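Local coordinates for D-isomer specific 2-hydroxyacid dehydrogenase family protein (Desulfovibrio vulgaris, PDB 5TX7), which probably interconverts D-2-hydroxy acids and the corresponding 2-oxo acids, using NAD as the hydride carrier, at residues M2-L7 against A46-T51; A83-L88 against V317-H322; G99-A104 against G160-R165; C115-L120 against W139-E144; L198-D203 against L224-P229. All blocks are in the same frame, centred on the assembly; numbering follows the deposited sequence.

Interaction 1: residues M2-L7 against A46-T51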
# COMPACT_ATOMS: atom_id res chain seq x y z
N MET A 2 5.68 -9.72 -43.09
CA MET A 2 6.80 -9.65 -42.15
C MET A 2 6.68 -10.67 -41.03
O MET A 2 5.61 -10.91 -40.51
CB MET A 2 6.82 -8.24 -41.55
CG MET A 2 7.82 -8.03 -40.42
SD MET A 2 8.22 -6.30 -40.29
CE MET A 2 9.45 -6.17 -41.61
N ARG A 3 7.81 -11.22 -40.61
CA ARG A 3 7.87 -12.34 -39.68
C ARG A 3 8.45 -11.83 -38.38
O ARG A 3 9.54 -11.28 -38.37
CB ARG A 3 8.76 -13.43 -40.28
CG ARG A 3 8.19 -14.85 -40.20
CD ARG A 3 8.92 -15.78 -41.16
NE ARG A 3 8.62 -15.45 -42.56
CZ ARG A 3 9.46 -15.53 -43.60
NH1 ARG A 3 10.74 -15.91 -43.45
NH2 ARG A 3 9.02 -15.21 -44.81
N ILE A 4 7.70 -12.00 -37.29
CA ILE A 4 8.06 -11.47 -35.96
C ILE A 4 8.14 -12.62 -34.96
O ILE A 4 7.21 -13.42 -34.86
CB ILE A 4 7.02 -10.45 -35.45
CG1 ILE A 4 6.83 -9.32 -36.48
CG2 ILE A 4 7.48 -9.83 -34.16
CD1 ILE A 4 5.80 -8.28 -36.15
N VAL A 5 9.22 -12.68 -34.18
CA VAL A 5 9.38 -13.74 -33.18
C VAL A 5 9.65 -13.14 -31.79
O VAL A 5 10.58 -12.34 -31.62
CB VAL A 5 10.51 -14.71 -33.55
CG1 VAL A 5 10.67 -15.80 -32.51
CG2 VAL A 5 10.21 -15.34 -34.90
N ALA A 6 8.82 -13.53 -30.82
CA ALA A 6 9.05 -13.21 -29.40
C ALA A 6 9.70 -14.43 -28.72
O ALA A 6 9.10 -15.51 -28.63
CB ALA A 6 7.75 -12.83 -28.72
N LEU A 7 10.94 -14.25 -28.27
CA LEU A 7 11.73 -15.34 -27.71
C LEU A 7 11.39 -15.63 -26.24
O LEU A 7 11.60 -16.74 -25.78
CB LEU A 7 13.24 -15.07 -27.87
CG LEU A 7 13.74 -15.00 -29.32
CD1 LEU A 7 15.19 -14.55 -29.37
CD2 LEU A 7 13.58 -16.34 -30.04
N ALA A 46 13.26 -14.75 -39.06
CA ALA A 46 12.56 -13.59 -38.52
C ALA A 46 13.15 -12.27 -39.00
O ALA A 46 14.35 -12.07 -38.90
CB ALA A 46 12.58 -13.64 -36.99
N HIS A 47 12.29 -11.37 -39.47
CA HIS A 47 12.65 -9.99 -39.77
C HIS A 47 12.86 -9.21 -38.46
O HIS A 47 13.77 -8.36 -38.37
CB HIS A 47 11.53 -9.26 -40.51
CG HIS A 47 11.24 -9.77 -41.89
ND1 HIS A 47 10.76 -11.04 -42.15
CD2 HIS A 47 11.26 -9.12 -43.08
CE1 HIS A 47 10.55 -11.16 -43.45
NE2 HIS A 47 10.84 -10.01 -44.04
N VAL A 48 11.99 -9.47 -37.48
CA VAL A 48 11.96 -8.77 -36.20
C VAL A 48 12.00 -9.76 -35.05
O VAL A 48 11.19 -10.69 -35.01
CB VAL A 48 10.66 -7.94 -36.02
CG1 VAL A 48 10.68 -7.16 -34.71
CG2 VAL A 48 10.47 -6.99 -37.17
N VAL A 49 12.92 -9.54 -34.11
CA VAL A 49 13.01 -10.35 -32.90
C VAL A 49 12.64 -9.48 -31.68
O VAL A 49 13.13 -8.35 -31.54
CB VAL A 49 14.43 -10.96 -32.74
CG1 VAL A 49 14.68 -11.46 -31.31
CG2 VAL A 49 14.62 -12.09 -33.73
N LEU A 50 11.79 -10.02 -30.81
CA LEU A 50 11.45 -9.39 -29.53
C LEU A 50 12.08 -10.20 -28.40
O LEU A 50 11.92 -11.43 -28.36
CB LEU A 50 9.95 -9.33 -29.34
CG LEU A 50 9.15 -8.73 -30.51
CD1 LEU A 50 7.65 -8.89 -30.23
CD2 LEU A 50 9.55 -7.27 -30.75
N THR A 51 12.84 -9.52 -27.54
CA THR A 51 13.48 -10.16 -26.41
C THR A 51 13.28 -9.28 -25.17
O THR A 51 13.34 -8.06 -25.25
CB THR A 51 14.99 -10.38 -26.64
OG1 THR A 51 15.59 -10.94 -25.47
CG2 THR A 51 15.75 -9.08 -26.99

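Interaction 2: residues A83-L88 against V317-H322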
# COMPACT_ATOMS: atom_id res chain seq x y z
N ALA A 83 25.83 -2.82 -29.82
CA ALA A 83 26.94 -2.35 -30.68
C ALA A 83 27.18 -3.30 -31.86
O ALA A 83 27.29 -2.87 -33.00
CB ALA A 83 28.22 -2.17 -29.87
N ALA A 84 27.24 -4.60 -31.58
CA ALA A 84 27.35 -5.62 -32.62
C ALA A 84 26.17 -5.55 -33.58
O ALA A 84 26.34 -5.66 -34.80
CB ALA A 84 27.43 -7.01 -32.00
N ALA A 85 24.97 -5.38 -33.04
CA ALA A 85 23.78 -5.19 -33.86
C ALA A 85 23.92 -3.99 -34.80
O ALA A 85 23.58 -4.08 -35.99
CB ALA A 85 22.53 -5.05 -32.99
N GLY A 86 24.45 -2.88 -34.28
CA GLY A 86 24.67 -1.67 -35.05
C GLY A 86 25.54 -1.89 -36.27
O GLY A 86 25.13 -1.57 -37.40
N VAL A 87 26.72 -2.48 -36.06
CA VAL A 87 27.70 -2.67 -37.14
C VAL A 87 27.17 -3.61 -38.24
O VAL A 87 27.52 -3.45 -39.42
CB VAL A 87 29.11 -3.11 -36.63
CG1 VAL A 87 29.65 -2.12 -35.60
CG2 VAL A 87 29.13 -4.52 -36.06
N LEU A 88 26.32 -4.56 -37.86
CA LEU A 88 25.56 -5.40 -38.80
C LEU A 88 24.33 -4.70 -39.41
O LEU A 88 23.61 -5.31 -40.21
CB LEU A 88 25.10 -6.70 -38.10
CG LEU A 88 26.15 -7.64 -37.51
CD1 LEU A 88 25.46 -8.76 -36.73
CD2 LEU A 88 27.05 -8.23 -38.59
N VAL A 317 15.76 4.31 -30.50
CA VAL A 317 16.92 3.54 -30.92
C VAL A 317 18.02 3.74 -29.87
O VAL A 317 18.38 4.88 -29.56
CB VAL A 317 17.37 3.97 -32.33
CG1 VAL A 317 18.60 3.20 -32.78
CG2 VAL A 317 16.26 3.74 -33.33
N VAL A 318 18.53 2.63 -29.33
CA VAL A 318 19.60 2.69 -28.31
C VAL A 318 21.02 2.46 -28.85
O VAL A 318 21.99 2.53 -28.08
CB VAL A 318 19.33 1.73 -27.10
CG1 VAL A 318 17.99 2.05 -26.46
CG2 VAL A 318 19.39 0.25 -27.49
N ASN A 319 21.16 2.22 -30.17
CA ASN A 319 22.46 2.01 -30.79
C ASN A 319 22.69 2.87 -32.05
O ASN A 319 23.33 2.43 -33.01
CB ASN A 319 22.65 0.52 -31.08
CG ASN A 319 21.74 0.01 -32.19
OD1 ASN A 319 20.73 0.62 -32.52
ND2 ASN A 319 22.11 -1.12 -32.78
N ALA A 320 22.19 4.11 -32.01
CA ALA A 320 22.28 5.04 -33.15
C ALA A 320 23.74 5.37 -33.52
O ALA A 320 24.08 5.48 -34.70
CB ALA A 320 21.51 6.31 -32.85
N ALA A 321 24.58 5.49 -32.49
CA ALA A 321 26.01 5.71 -32.66
C ALA A 321 26.75 4.61 -33.45
O ALA A 321 27.75 4.90 -34.10
CB ALA A 321 26.66 5.91 -31.30
N HIS A 322 26.27 3.37 -33.38
CA HIS A 322 26.89 2.21 -34.08
C HIS A 322 26.27 1.88 -35.44
O HIS A 322 26.84 1.10 -36.21
CB HIS A 322 26.84 0.97 -33.19
CG HIS A 322 27.50 1.17 -31.86
ND1 HIS A 322 26.80 1.48 -30.71
CD2 HIS A 322 28.80 1.11 -31.50
CE1 HIS A 322 27.64 1.60 -29.70
NE2 HIS A 322 28.86 1.38 -30.15

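Interaction 3: residues G99-A104 against G160-R165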
# COMPACT_ATOMS: atom_id res chain seq x y z
N GLY A 99 6.78 1.64 -17.02
CA GLY A 99 6.54 1.12 -15.69
C GLY A 99 6.74 2.11 -14.54
O GLY A 99 6.91 1.69 -13.39
N THR A 100 6.70 3.40 -14.85
CA THR A 100 6.89 4.45 -13.85
C THR A 100 5.92 4.31 -12.68
O THR A 100 6.31 4.32 -11.52
CB THR A 100 6.67 5.85 -14.47
OG1 THR A 100 7.61 6.05 -15.54
CG2 THR A 100 6.82 6.96 -13.43
N ASP A 101 4.65 4.16 -12.99
CA ASP A 101 3.63 4.05 -11.95
C ASP A 101 3.65 2.69 -11.27
O ASP A 101 3.42 2.61 -10.06
CB ASP A 101 2.27 4.32 -12.54
CG ASP A 101 2.10 5.78 -12.97
OD1 ASP A 101 2.18 6.65 -12.08
OD2 ASP A 101 1.88 6.04 -14.18
N SER A 102 3.91 1.63 -12.04
CA SER A 102 4.02 0.29 -11.48
C SER A 102 5.09 0.26 -10.40
O SER A 102 4.84 -0.20 -9.28
CB SER A 102 4.35 -0.72 -12.58
OG SER A 102 4.15 -2.06 -12.13
N VAL A 103 6.26 0.81 -10.71
CA VAL A 103 7.41 0.76 -9.80
C VAL A 103 7.20 1.64 -8.58
O VAL A 103 7.35 1.16 -7.44
CB VAL A 103 8.75 1.08 -10.53
CG1 VAL A 103 9.92 1.21 -9.56
CG2 VAL A 103 9.06 -0.05 -11.53
N ALA A 104 6.83 2.91 -8.80
CA ALA A 104 6.53 3.83 -7.70
C ALA A 104 5.48 3.28 -6.71
O ALA A 104 5.64 3.37 -5.51
CB ALA A 104 6.07 5.16 -8.25
N GLY A 160 11.36 8.12 -9.38
CA GLY A 160 11.70 8.94 -8.23
C GLY A 160 10.74 10.10 -8.00
O GLY A 160 10.28 10.29 -6.90
N ARG A 161 10.43 10.84 -9.03
CA ARG A 161 9.50 11.97 -8.91
C ARG A 161 8.10 11.53 -8.54
O ARG A 161 7.43 12.21 -7.76
CB ARG A 161 9.41 12.74 -10.22
CG ARG A 161 10.66 13.54 -10.52
CD ARG A 161 10.67 13.93 -11.98
NE ARG A 161 11.96 14.46 -12.40
CZ ARG A 161 12.22 14.87 -13.64
NH1 ARG A 161 11.29 14.79 -14.59
NH2 ARG A 161 13.43 15.35 -13.94
N ARG A 162 7.67 10.39 -9.11
CA ARG A 162 6.38 9.77 -8.77
C ARG A 162 6.37 9.36 -7.31
O ARG A 162 5.42 9.65 -6.57
CB ARG A 162 6.11 8.57 -9.67
CG ARG A 162 4.69 8.08 -9.71
CD ARG A 162 3.84 9.05 -10.49
NE ARG A 162 2.93 9.70 -9.59
CZ ARG A 162 2.28 10.82 -9.89
NH1 ARG A 162 1.48 11.36 -8.98
NH2 ARG A 162 2.40 11.42 -11.08
N VAL A 163 7.44 8.71 -6.86
CA VAL A 163 7.54 8.34 -5.47
C VAL A 163 7.42 9.58 -4.57
O VAL A 163 6.76 9.54 -3.54
CB VAL A 163 8.84 7.55 -5.18
CG1 VAL A 163 9.11 7.46 -3.69
CG2 VAL A 163 8.75 6.17 -5.78
N GLY A 164 8.05 10.68 -4.98
CA GLY A 164 7.99 11.92 -4.22
C GLY A 164 6.59 12.51 -4.13
O GLY A 164 6.17 12.95 -3.07
N ARG A 165 5.86 12.52 -5.24
CA ARG A 165 4.49 13.04 -5.20
C ARG A 165 3.61 12.20 -4.24
O ARG A 165 2.84 12.75 -3.44
CB ARG A 165 3.87 13.17 -6.61

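Interaction 4: residues C115-L120 against W139-E144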
# COMPACT_ATOMS: atom_id res chain seq x y z
N CYS A 115 5.13 -1.26 7.43
CA CYS A 115 4.59 -0.36 8.45
C CYS A 115 3.34 -0.87 9.15
O CYS A 115 3.17 -0.63 10.35
CB CYS A 115 4.31 1.02 7.87
SG CYS A 115 5.88 1.85 7.53
N ARG A 116 2.47 -1.57 8.41
CA ARG A 116 1.19 -2.10 8.94
C ARG A 116 1.15 -3.63 9.01
O ARG A 116 0.41 -4.18 9.82
CB ARG A 116 0.04 -1.62 8.06
CG ARG A 116 0.08 -0.13 7.69
CD ARG A 116 0.09 0.75 8.92
NE ARG A 116 -1.19 0.73 9.64
CZ ARG A 116 -2.04 1.74 9.78
NH1 ARG A 116 -1.80 2.95 9.26
NH2 ARG A 116 -3.17 1.53 10.46
N ARG A 117 1.91 -4.34 8.17
CA ARG A 117 1.92 -5.80 8.17
C ARG A 117 0.51 -6.35 7.99
O ARG A 117 0.09 -7.21 8.77
CB ARG A 117 2.61 -6.31 9.44
CG ARG A 117 4.11 -6.06 9.50
CD ARG A 117 4.85 -7.10 8.69
NE ARG A 117 6.29 -6.90 8.68
CZ ARG A 117 7.16 -7.59 7.91
NH1 ARG A 117 6.74 -8.50 7.02
NH2 ARG A 117 8.46 -7.34 7.99
N THR A 118 -0.21 -5.88 6.97
CA THR A 118 -1.62 -6.29 6.80
C THR A 118 -1.74 -7.77 6.57
O THR A 118 -2.62 -8.41 7.13
CB THR A 118 -2.35 -5.59 5.66
OG1 THR A 118 -1.62 -5.79 4.45
CG2 THR A 118 -2.51 -4.11 5.96
N ALA A 119 -0.86 -8.32 5.75
CA ALA A 119 -0.89 -9.74 5.41
C ALA A 119 -0.55 -10.64 6.59
O ALA A 119 -1.10 -11.74 6.71
CB ALA A 119 0.05 -10.03 4.25
N LEU A 120 0.36 -10.20 7.45
CA LEU A 120 0.63 -10.90 8.70
C LEU A 120 -0.65 -10.99 9.55
O LEU A 120 -1.06 -12.07 9.93
CB LEU A 120 1.75 -10.23 9.50
CG LEU A 120 2.00 -10.77 10.91
CD1 LEU A 120 2.37 -12.24 10.87
CD2 LEU A 120 3.09 -9.97 11.61
N TRP A 139 -2.79 -6.28 17.64
CA TRP A 139 -1.73 -6.17 16.64
C TRP A 139 -0.46 -6.82 17.18
O TRP A 139 -0.08 -6.58 18.32
CB TRP A 139 -1.50 -4.70 16.17
CG TRP A 139 -1.22 -3.69 17.25
CD1 TRP A 139 0.00 -3.35 17.78
CD2 TRP A 139 -2.18 -2.85 17.91
NE1 TRP A 139 -0.14 -2.36 18.74
CE2 TRP A 139 -1.47 -2.05 18.84
CE3 TRP A 139 -3.57 -2.71 17.82
CZ2 TRP A 139 -2.11 -1.12 19.67
CZ3 TRP A 139 -4.21 -1.81 18.64
CH2 TRP A 139 -3.48 -1.01 19.55
N ASP A 140 0.11 -7.72 16.38
CA ASP A 140 1.43 -8.32 16.63
C ASP A 140 2.60 -7.44 16.16
O ASP A 140 3.75 -7.76 16.41
CB ASP A 140 1.52 -9.70 15.95
CG ASP A 140 0.48 -10.71 16.48
OD1 ASP A 140 -0.22 -10.42 17.49
OD2 ASP A 140 0.39 -11.79 15.87
N SER A 141 2.30 -6.34 15.50
CA SER A 141 3.33 -5.46 14.96
C SER A 141 2.80 -4.06 15.11
O SER A 141 1.69 -3.79 14.64
CB SER A 141 3.54 -5.79 13.48
OG SER A 141 4.78 -5.32 13.02
N THR A 142 3.56 -3.18 15.76
CA THR A 142 3.16 -1.79 15.89
C THR A 142 2.76 -1.20 14.53
O THR A 142 3.48 -1.37 13.52
CB THR A 142 4.31 -0.91 16.45
OG1 THR A 142 4.64 -1.34 17.78
CG2 THR A 142 3.88 0.57 16.48
N GLN A 143 1.60 -0.54 14.51
CA GLN A 143 1.09 0.12 13.31
C GLN A 143 1.76 1.47 13.18
O GLN A 143 1.71 2.27 14.11
CB GLN A 143 -0.43 0.27 13.40
CG GLN A 143 -1.19 -1.05 13.44
CD GLN A 143 -0.93 -1.89 12.20
OE1 GLN A 143 -1.53 -1.67 11.14
NE2 GLN A 143 -0.02 -2.84 12.33
N GLU A 144 2.41 1.71 12.05
CA GLU A 144 3.27 2.89 11.91
C GLU A 144 2.74 3.76 10.78
O GLU A 144 2.42 3.28 9.69
CB GLU A 144 4.73 2.49 11.71
CG GLU A 144 5.74 3.41 12.40
CD GLU A 144 7.19 2.93 12.31
OE1 GLU A 144 7.43 1.71 12.42
OE2 GLU A 144 8.10 3.77 12.14
O HOH W 1 0.41 3.77 7.63

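Interaction 5: residues L198-D203 against L224-P229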
# COMPACT_ATOMS: atom_id res chain seq x y z
N LEU A 198 21.24 13.01 2.66
CA LEU A 198 20.01 12.22 2.47
C LEU A 198 19.94 11.12 3.51
O LEU A 198 18.93 11.00 4.18
CB LEU A 198 19.92 11.63 1.06
CG LEU A 198 18.60 10.94 0.63
CD1 LEU A 198 18.38 11.05 -0.87
CD2 LEU A 198 18.52 9.48 1.02
N PHE A 199 21.01 10.34 3.66
CA PHE A 199 21.02 9.24 4.65
C PHE A 199 20.92 9.66 6.12
O PHE A 199 20.29 8.95 6.91
CB PHE A 199 22.20 8.29 4.44
CG PHE A 199 22.01 7.36 3.29
CD1 PHE A 199 22.38 7.74 2.01
CD2 PHE A 199 21.38 6.13 3.48
CE1 PHE A 199 22.16 6.91 0.93
CE2 PHE A 199 21.19 5.29 2.41
CZ PHE A 199 21.57 5.68 1.13
N THR A 200 21.50 10.82 6.49
CA THR A 200 21.40 11.29 7.87
C THR A 200 19.99 11.85 8.17
O THR A 200 19.58 11.83 9.32
CB THR A 200 22.49 12.33 8.29
OG1 THR A 200 22.29 13.57 7.63
CG2 THR A 200 23.87 11.87 8.00
N SER A 201 19.28 12.35 7.17
CA SER A 201 17.99 13.03 7.38
C SER A 201 16.75 12.19 7.06
O SER A 201 15.68 12.54 7.51
CB SER A 201 17.92 14.30 6.53
OG SER A 201 18.93 15.20 6.93
N ALA A 202 16.88 11.13 6.27
CA ALA A 202 15.75 10.34 5.83
C ALA A 202 15.38 9.22 6.79
O ALA A 202 16.24 8.49 7.27
CB ALA A 202 16.03 9.74 4.47
N ASP A 203 14.08 9.11 7.04
CA ASP A 203 13.49 7.98 7.75
C ASP A 203 13.18 6.80 6.83
O ASP A 203 13.12 5.67 7.30
CB ASP A 203 12.20 8.40 8.45
CG ASP A 203 12.43 9.48 9.48
OD1 ASP A 203 13.21 9.23 10.41
OD2 ASP A 203 11.87 10.59 9.33
N LEU A 224 24.67 3.52 6.23
CA LEU A 224 23.73 2.86 7.15
C LEU A 224 23.96 3.30 8.60
O LEU A 224 23.00 3.64 9.28
CB LEU A 224 23.81 1.34 7.04
CG LEU A 224 23.27 0.70 5.75
CD1 LEU A 224 23.72 -0.76 5.70
CD2 LEU A 224 21.76 0.82 5.67
N ALA A 225 25.22 3.36 9.02
CA ALA A 225 25.57 3.87 10.36
C ALA A 225 25.12 5.32 10.59
O ALA A 225 24.87 5.71 11.72
CB ALA A 225 27.06 3.77 10.58
N SER A 226 25.05 6.11 9.52
CA SER A 226 24.59 7.50 9.61
C SER A 226 23.08 7.64 9.79
O SER A 226 22.61 8.71 10.17
CB SER A 226 25.06 8.31 8.38
OG SER A 226 24.20 8.15 7.27
N MET A 227 22.32 6.59 9.51
CA MET A 227 20.85 6.69 9.53
C MET A 227 20.34 6.64 10.96
O MET A 227 21.00 6.08 11.84
CB MET A 227 20.21 5.56 8.74
CG MET A 227 20.48 5.64 7.24
SD MET A 227 19.60 4.37 6.31
CE MET A 227 18.04 5.25 6.18
N ARG A 228 19.18 7.22 11.18
CA ARG A 228 18.49 7.13 12.45
C ARG A 228 18.02 5.69 12.67
O ARG A 228 17.55 5.04 11.73
CB ARG A 228 17.30 8.06 12.48
CG ARG A 228 17.68 9.51 12.53
CD ARG A 228 16.51 10.33 13.05
NE ARG A 228 15.64 10.76 11.96
CZ ARG A 228 15.90 11.79 11.15
NH1 ARG A 228 17.01 12.52 11.26
NH2 ARG A 228 15.02 12.08 10.20
N PRO A 229 18.12 5.20 13.93
CA PRO A 229 17.60 3.88 14.19
C PRO A 229 16.09 3.83 14.00
O PRO A 229 15.41 4.82 14.30
CB PRO A 229 17.99 3.63 15.64
CG PRO A 229 18.07 4.97 16.23
CD PRO A 229 18.58 5.86 15.15
O HOH W 2 18.28 8.84 9.15
O HOH W 3 20.93 10.78 11.44

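Interaction 1: residues M2-L7 against A46-T51
Strands 3-6 and 48-51 run side by side in the same direction, their axes 16° apart, with Ile4 paired to Val48, Val5 to Val49 and Ala6 to Leu50. Backbone hydrogen bonds form a ladder between them. Val48 N donates to Arg3 O, Val5 N to Val48 O at 2.9 Å, Leu50 N to Val5 O at 2.7 Å and Leu7 N to Leu50 O. His47 N adds a second, weak and bent bond to Arg3 O. Between these rungs, Ile4 CA, Val49 CA and Ala6 CA make CA-H...O contacts with Val48 O, Val5 O and Leu50 O.

This is the centre of the parallel sheet of the flavodoxin-like domain, strand order 2-1-3-4-5; strand 27-30 continues it beyond 3-6, and strand 69-72 beyond 48-51.

Apolar contacts line both faces. Ile4 lies alongside Val48 and turns CG2 to Leu50 CD1 (4.0 Å), on the face where helix 292-310 covers Leu50. On the other face, under helix 39-43, the Val5 branch beside its own backbone N, CG2, meets Ala46 CB at 3.6 Å, while Leu7 CD1 reaches Val49 CG1 at 3.7 Å.

An aromatic contact closes the N-terminal end. Met2 CA sits over the face of the His47 imidazole, 4.2 Å from the ring centroid. From there the methionine chain leaves with CG opposite the backbone N (chi1 173°) and folds at chi3 (-81°), which brings CE to 3.8 Å from His47 CD2 and lays SD against Val48 CG2.

Interaction 2: residues A83-L88 against V317-H322
The imidazole of His322 is laid over Ala83: the CB methyl stands almost on the ring normal, 3.6 Å from the centroid, in a CH-pi contact that meets every ring atom at similar range. Ala83 CA lies under the same face, nearer CG and ND1. The ring is brought over CA and CB of Ala83 with His322 CG opposite its own carbonyl carbon (chi1 -57°).

The second flat group, the amide of Asn319, comes to the helix by its nitrogen. ND2 is 3.3 Å from Gly86 N, a meeting of two donors, and 4.0 Å from Ala85 CB. Its hydrogens are used elsewhere, on Val82 O and Ile90 O, while OD1 accepts from Val92 N; three bonds therefore fix the rotation of the amide.

Gly86 faces both groups. Its CA approaches His322 CA to 4.6 Å and His322 CB to 3.9 Å, a closeness that the absence of a side chain on the glycine permits. His322 O comes near Gly86 C and Val87 N, whose N-H is used within the helix on Ala83 O. The contact brings the tail that follows helix 292-310 back to helix 82-87 and the edge strand 92-93 of the N-terminal domain, where Val318 also shares a backbone hydrogen bond with Val92.

Between the two segments themselves the attraction is thus one of dispersion and CH-pi character. The polar hold comes through partners outside them, from the Val318 backbone and from the Asn319 amide, which joins Val82 at the start of the helix to Ile90 and Val92 beyond its end.

Interaction 3: residues G99-A104 against G160-R165
Arg162 lays the aliphatic part of its side chain across the first turn of helix 100-116. CG is set opposite its own backbone N (chi1 -164°), which sends it onto Ala104, with Arg162 CG and Ala104 CB 3.5 Å apart. Bends at chi2 and chi3 then carry the chain past Asp101, whose OD1 lies 3.3 Å from Arg162 CD.

The carboxylate and guanidinium planes are 43° apart, and OD1 of Asp101 stands well out of the guanidinium plane, 4.0 Å from Arg162 NE. The opposite charges would attract at this range, but no N-H points at the oxygen; Arg162 NH1 instead makes a weak hydrogen bond to Ala169 O of the second subunit. Thr100 CG2, the branch opposite its backbone N, touches Arg162 CB crosswise.

Deeper in, Val163 puts CG2, the methyl beside its own N, 3.8 Å from both CA and CB of Ala104. With alanine at this point of contact the axes of the short segments are 8.9 Å apart and cross at -55°.

Helix 158-169 carries Gly160, probably the last glycine of a Rossmann-type GxGxxG turn. Val163 continues its packing onto Val107 and Phe108 one turn further along helix 100-116, and meets His208 just beyond strand 204-207.

Interaction 4: residues C115-L120 against W139-E144
Arg116 and Gln143 grip each other through two hydrogen bonds running in opposite directions. Arg116 NE donates to Gln143 OE1 at 2.9 Å, leaving within the guanidinium plane but arriving from above the plane of the amide carbonyl, and the two flat groups are turned 75° apart. In return Gln143 NE2 donates to the backbone Arg116 O, also at 2.9 Å and close to the amide plane. Its other hydrogen goes to Ser141 O in its own segment at 3.0 Å, again in plane. With both N-H groups and the oxygen engaged, the Gln143 amide cannot easily flip. The glutamine chain, bent at chi2 (-60°), curls back to serve both segments.

Every nitrogen of the Arg116 guanidinium has a partner. NH1 donates a hydrogen bond to a water at 2.9 Å, which in turn donates one to Glu144 O at 2.9 Å. NH1 also bonds Ser102 O, and NH2 bonds Ala288 O, both of the second subunit.

The backbones are joined by Glu144 N donating to Cys115 O at 3.0 Å, the donor lying above the carbonyl plane. Cys115 CB packs 3.5 Å from Glu144 O. The carboxylate of Glu144 turns elsewhere, to Tyr232 OH and to a salt bridge with Lys149. Arg117, with positive phi, breaks the run between helices 100-116 and 118-126, and its CG rests near Ser141 OG.

A buried guanidinium is thus met by neutral oxygens of an amide, carbonyls and a water, whose partial negative charges would stabilise the buried positive charge; the carbonyls from the second subunit make Arg116 a link across the dimer interface.

Interaction 5: residues L198-D203 against L224-P229
Phe199 and Met227 meet within the Rossmann-type NAD-binding domain, where the end of helix 195-201 leads into strand 204-207 and the residues after helix 221-225 lead into the adjoining parallel strand 231-235. The Met-aromatic contact is made at the ring edge: Met227 SD lies 3.8 Å from Phe199 CD2, and both side chains rest on Val205. A bend at chi3 (84°) brings Met227 CE near Ala202 O. Met227 CA also makes a CA-H...O contact to Phe199 O, and Thr200 CG2 packs 3.8 Å from Ser226 CB.

Arg228 gathers the helix end and the aspartate behind it. Its NE donates to Asp203 OD1 at 3.3 Å in a salt bridge, on the syn side of the carboxylate, with the two planes 60° apart; NH2 adds weak bonds to the same oxygen and to Ser201 O (2.8 Å). Asp203 OD2 is taken by Thr150 N.

Two waters bridge the backbones. One accepts from Arg228 N at 2.7 Å and is in range of Phe199 O and Ala202 O; the other donates to Thr200 O at 2.7 Å and to Ser226 O at 3.0 Å.

Carbonyls at the C-terminal end of a helix carry partial negative charge, so the guanidinium would be favoured there both by them and by the carboxylate of Asp203.

Interactions 1 and 2 belong to the N-terminal flavodoxin-like domain, their centres about 18 Å apart. Interaction 1 comes first along the chain, in the middle of the five-stranded sheet; interaction 2 brings the far C-terminal tail back to the same domain and encloses interactions 3, 4 and 5 along the sequence. Those three lie in the NAD-binding half, with centres 22 to 24 Å from one another. Interactions 3 and 4 share helix 100-116, near its two ends, and both touch the second subunit, while interaction 5 joins elements that lead into two neighbouring strands of the seven-stranded sheet. Both chain ends thus lie in the N-terminal domain, the NAD-binding half inserted between them, as in relatives.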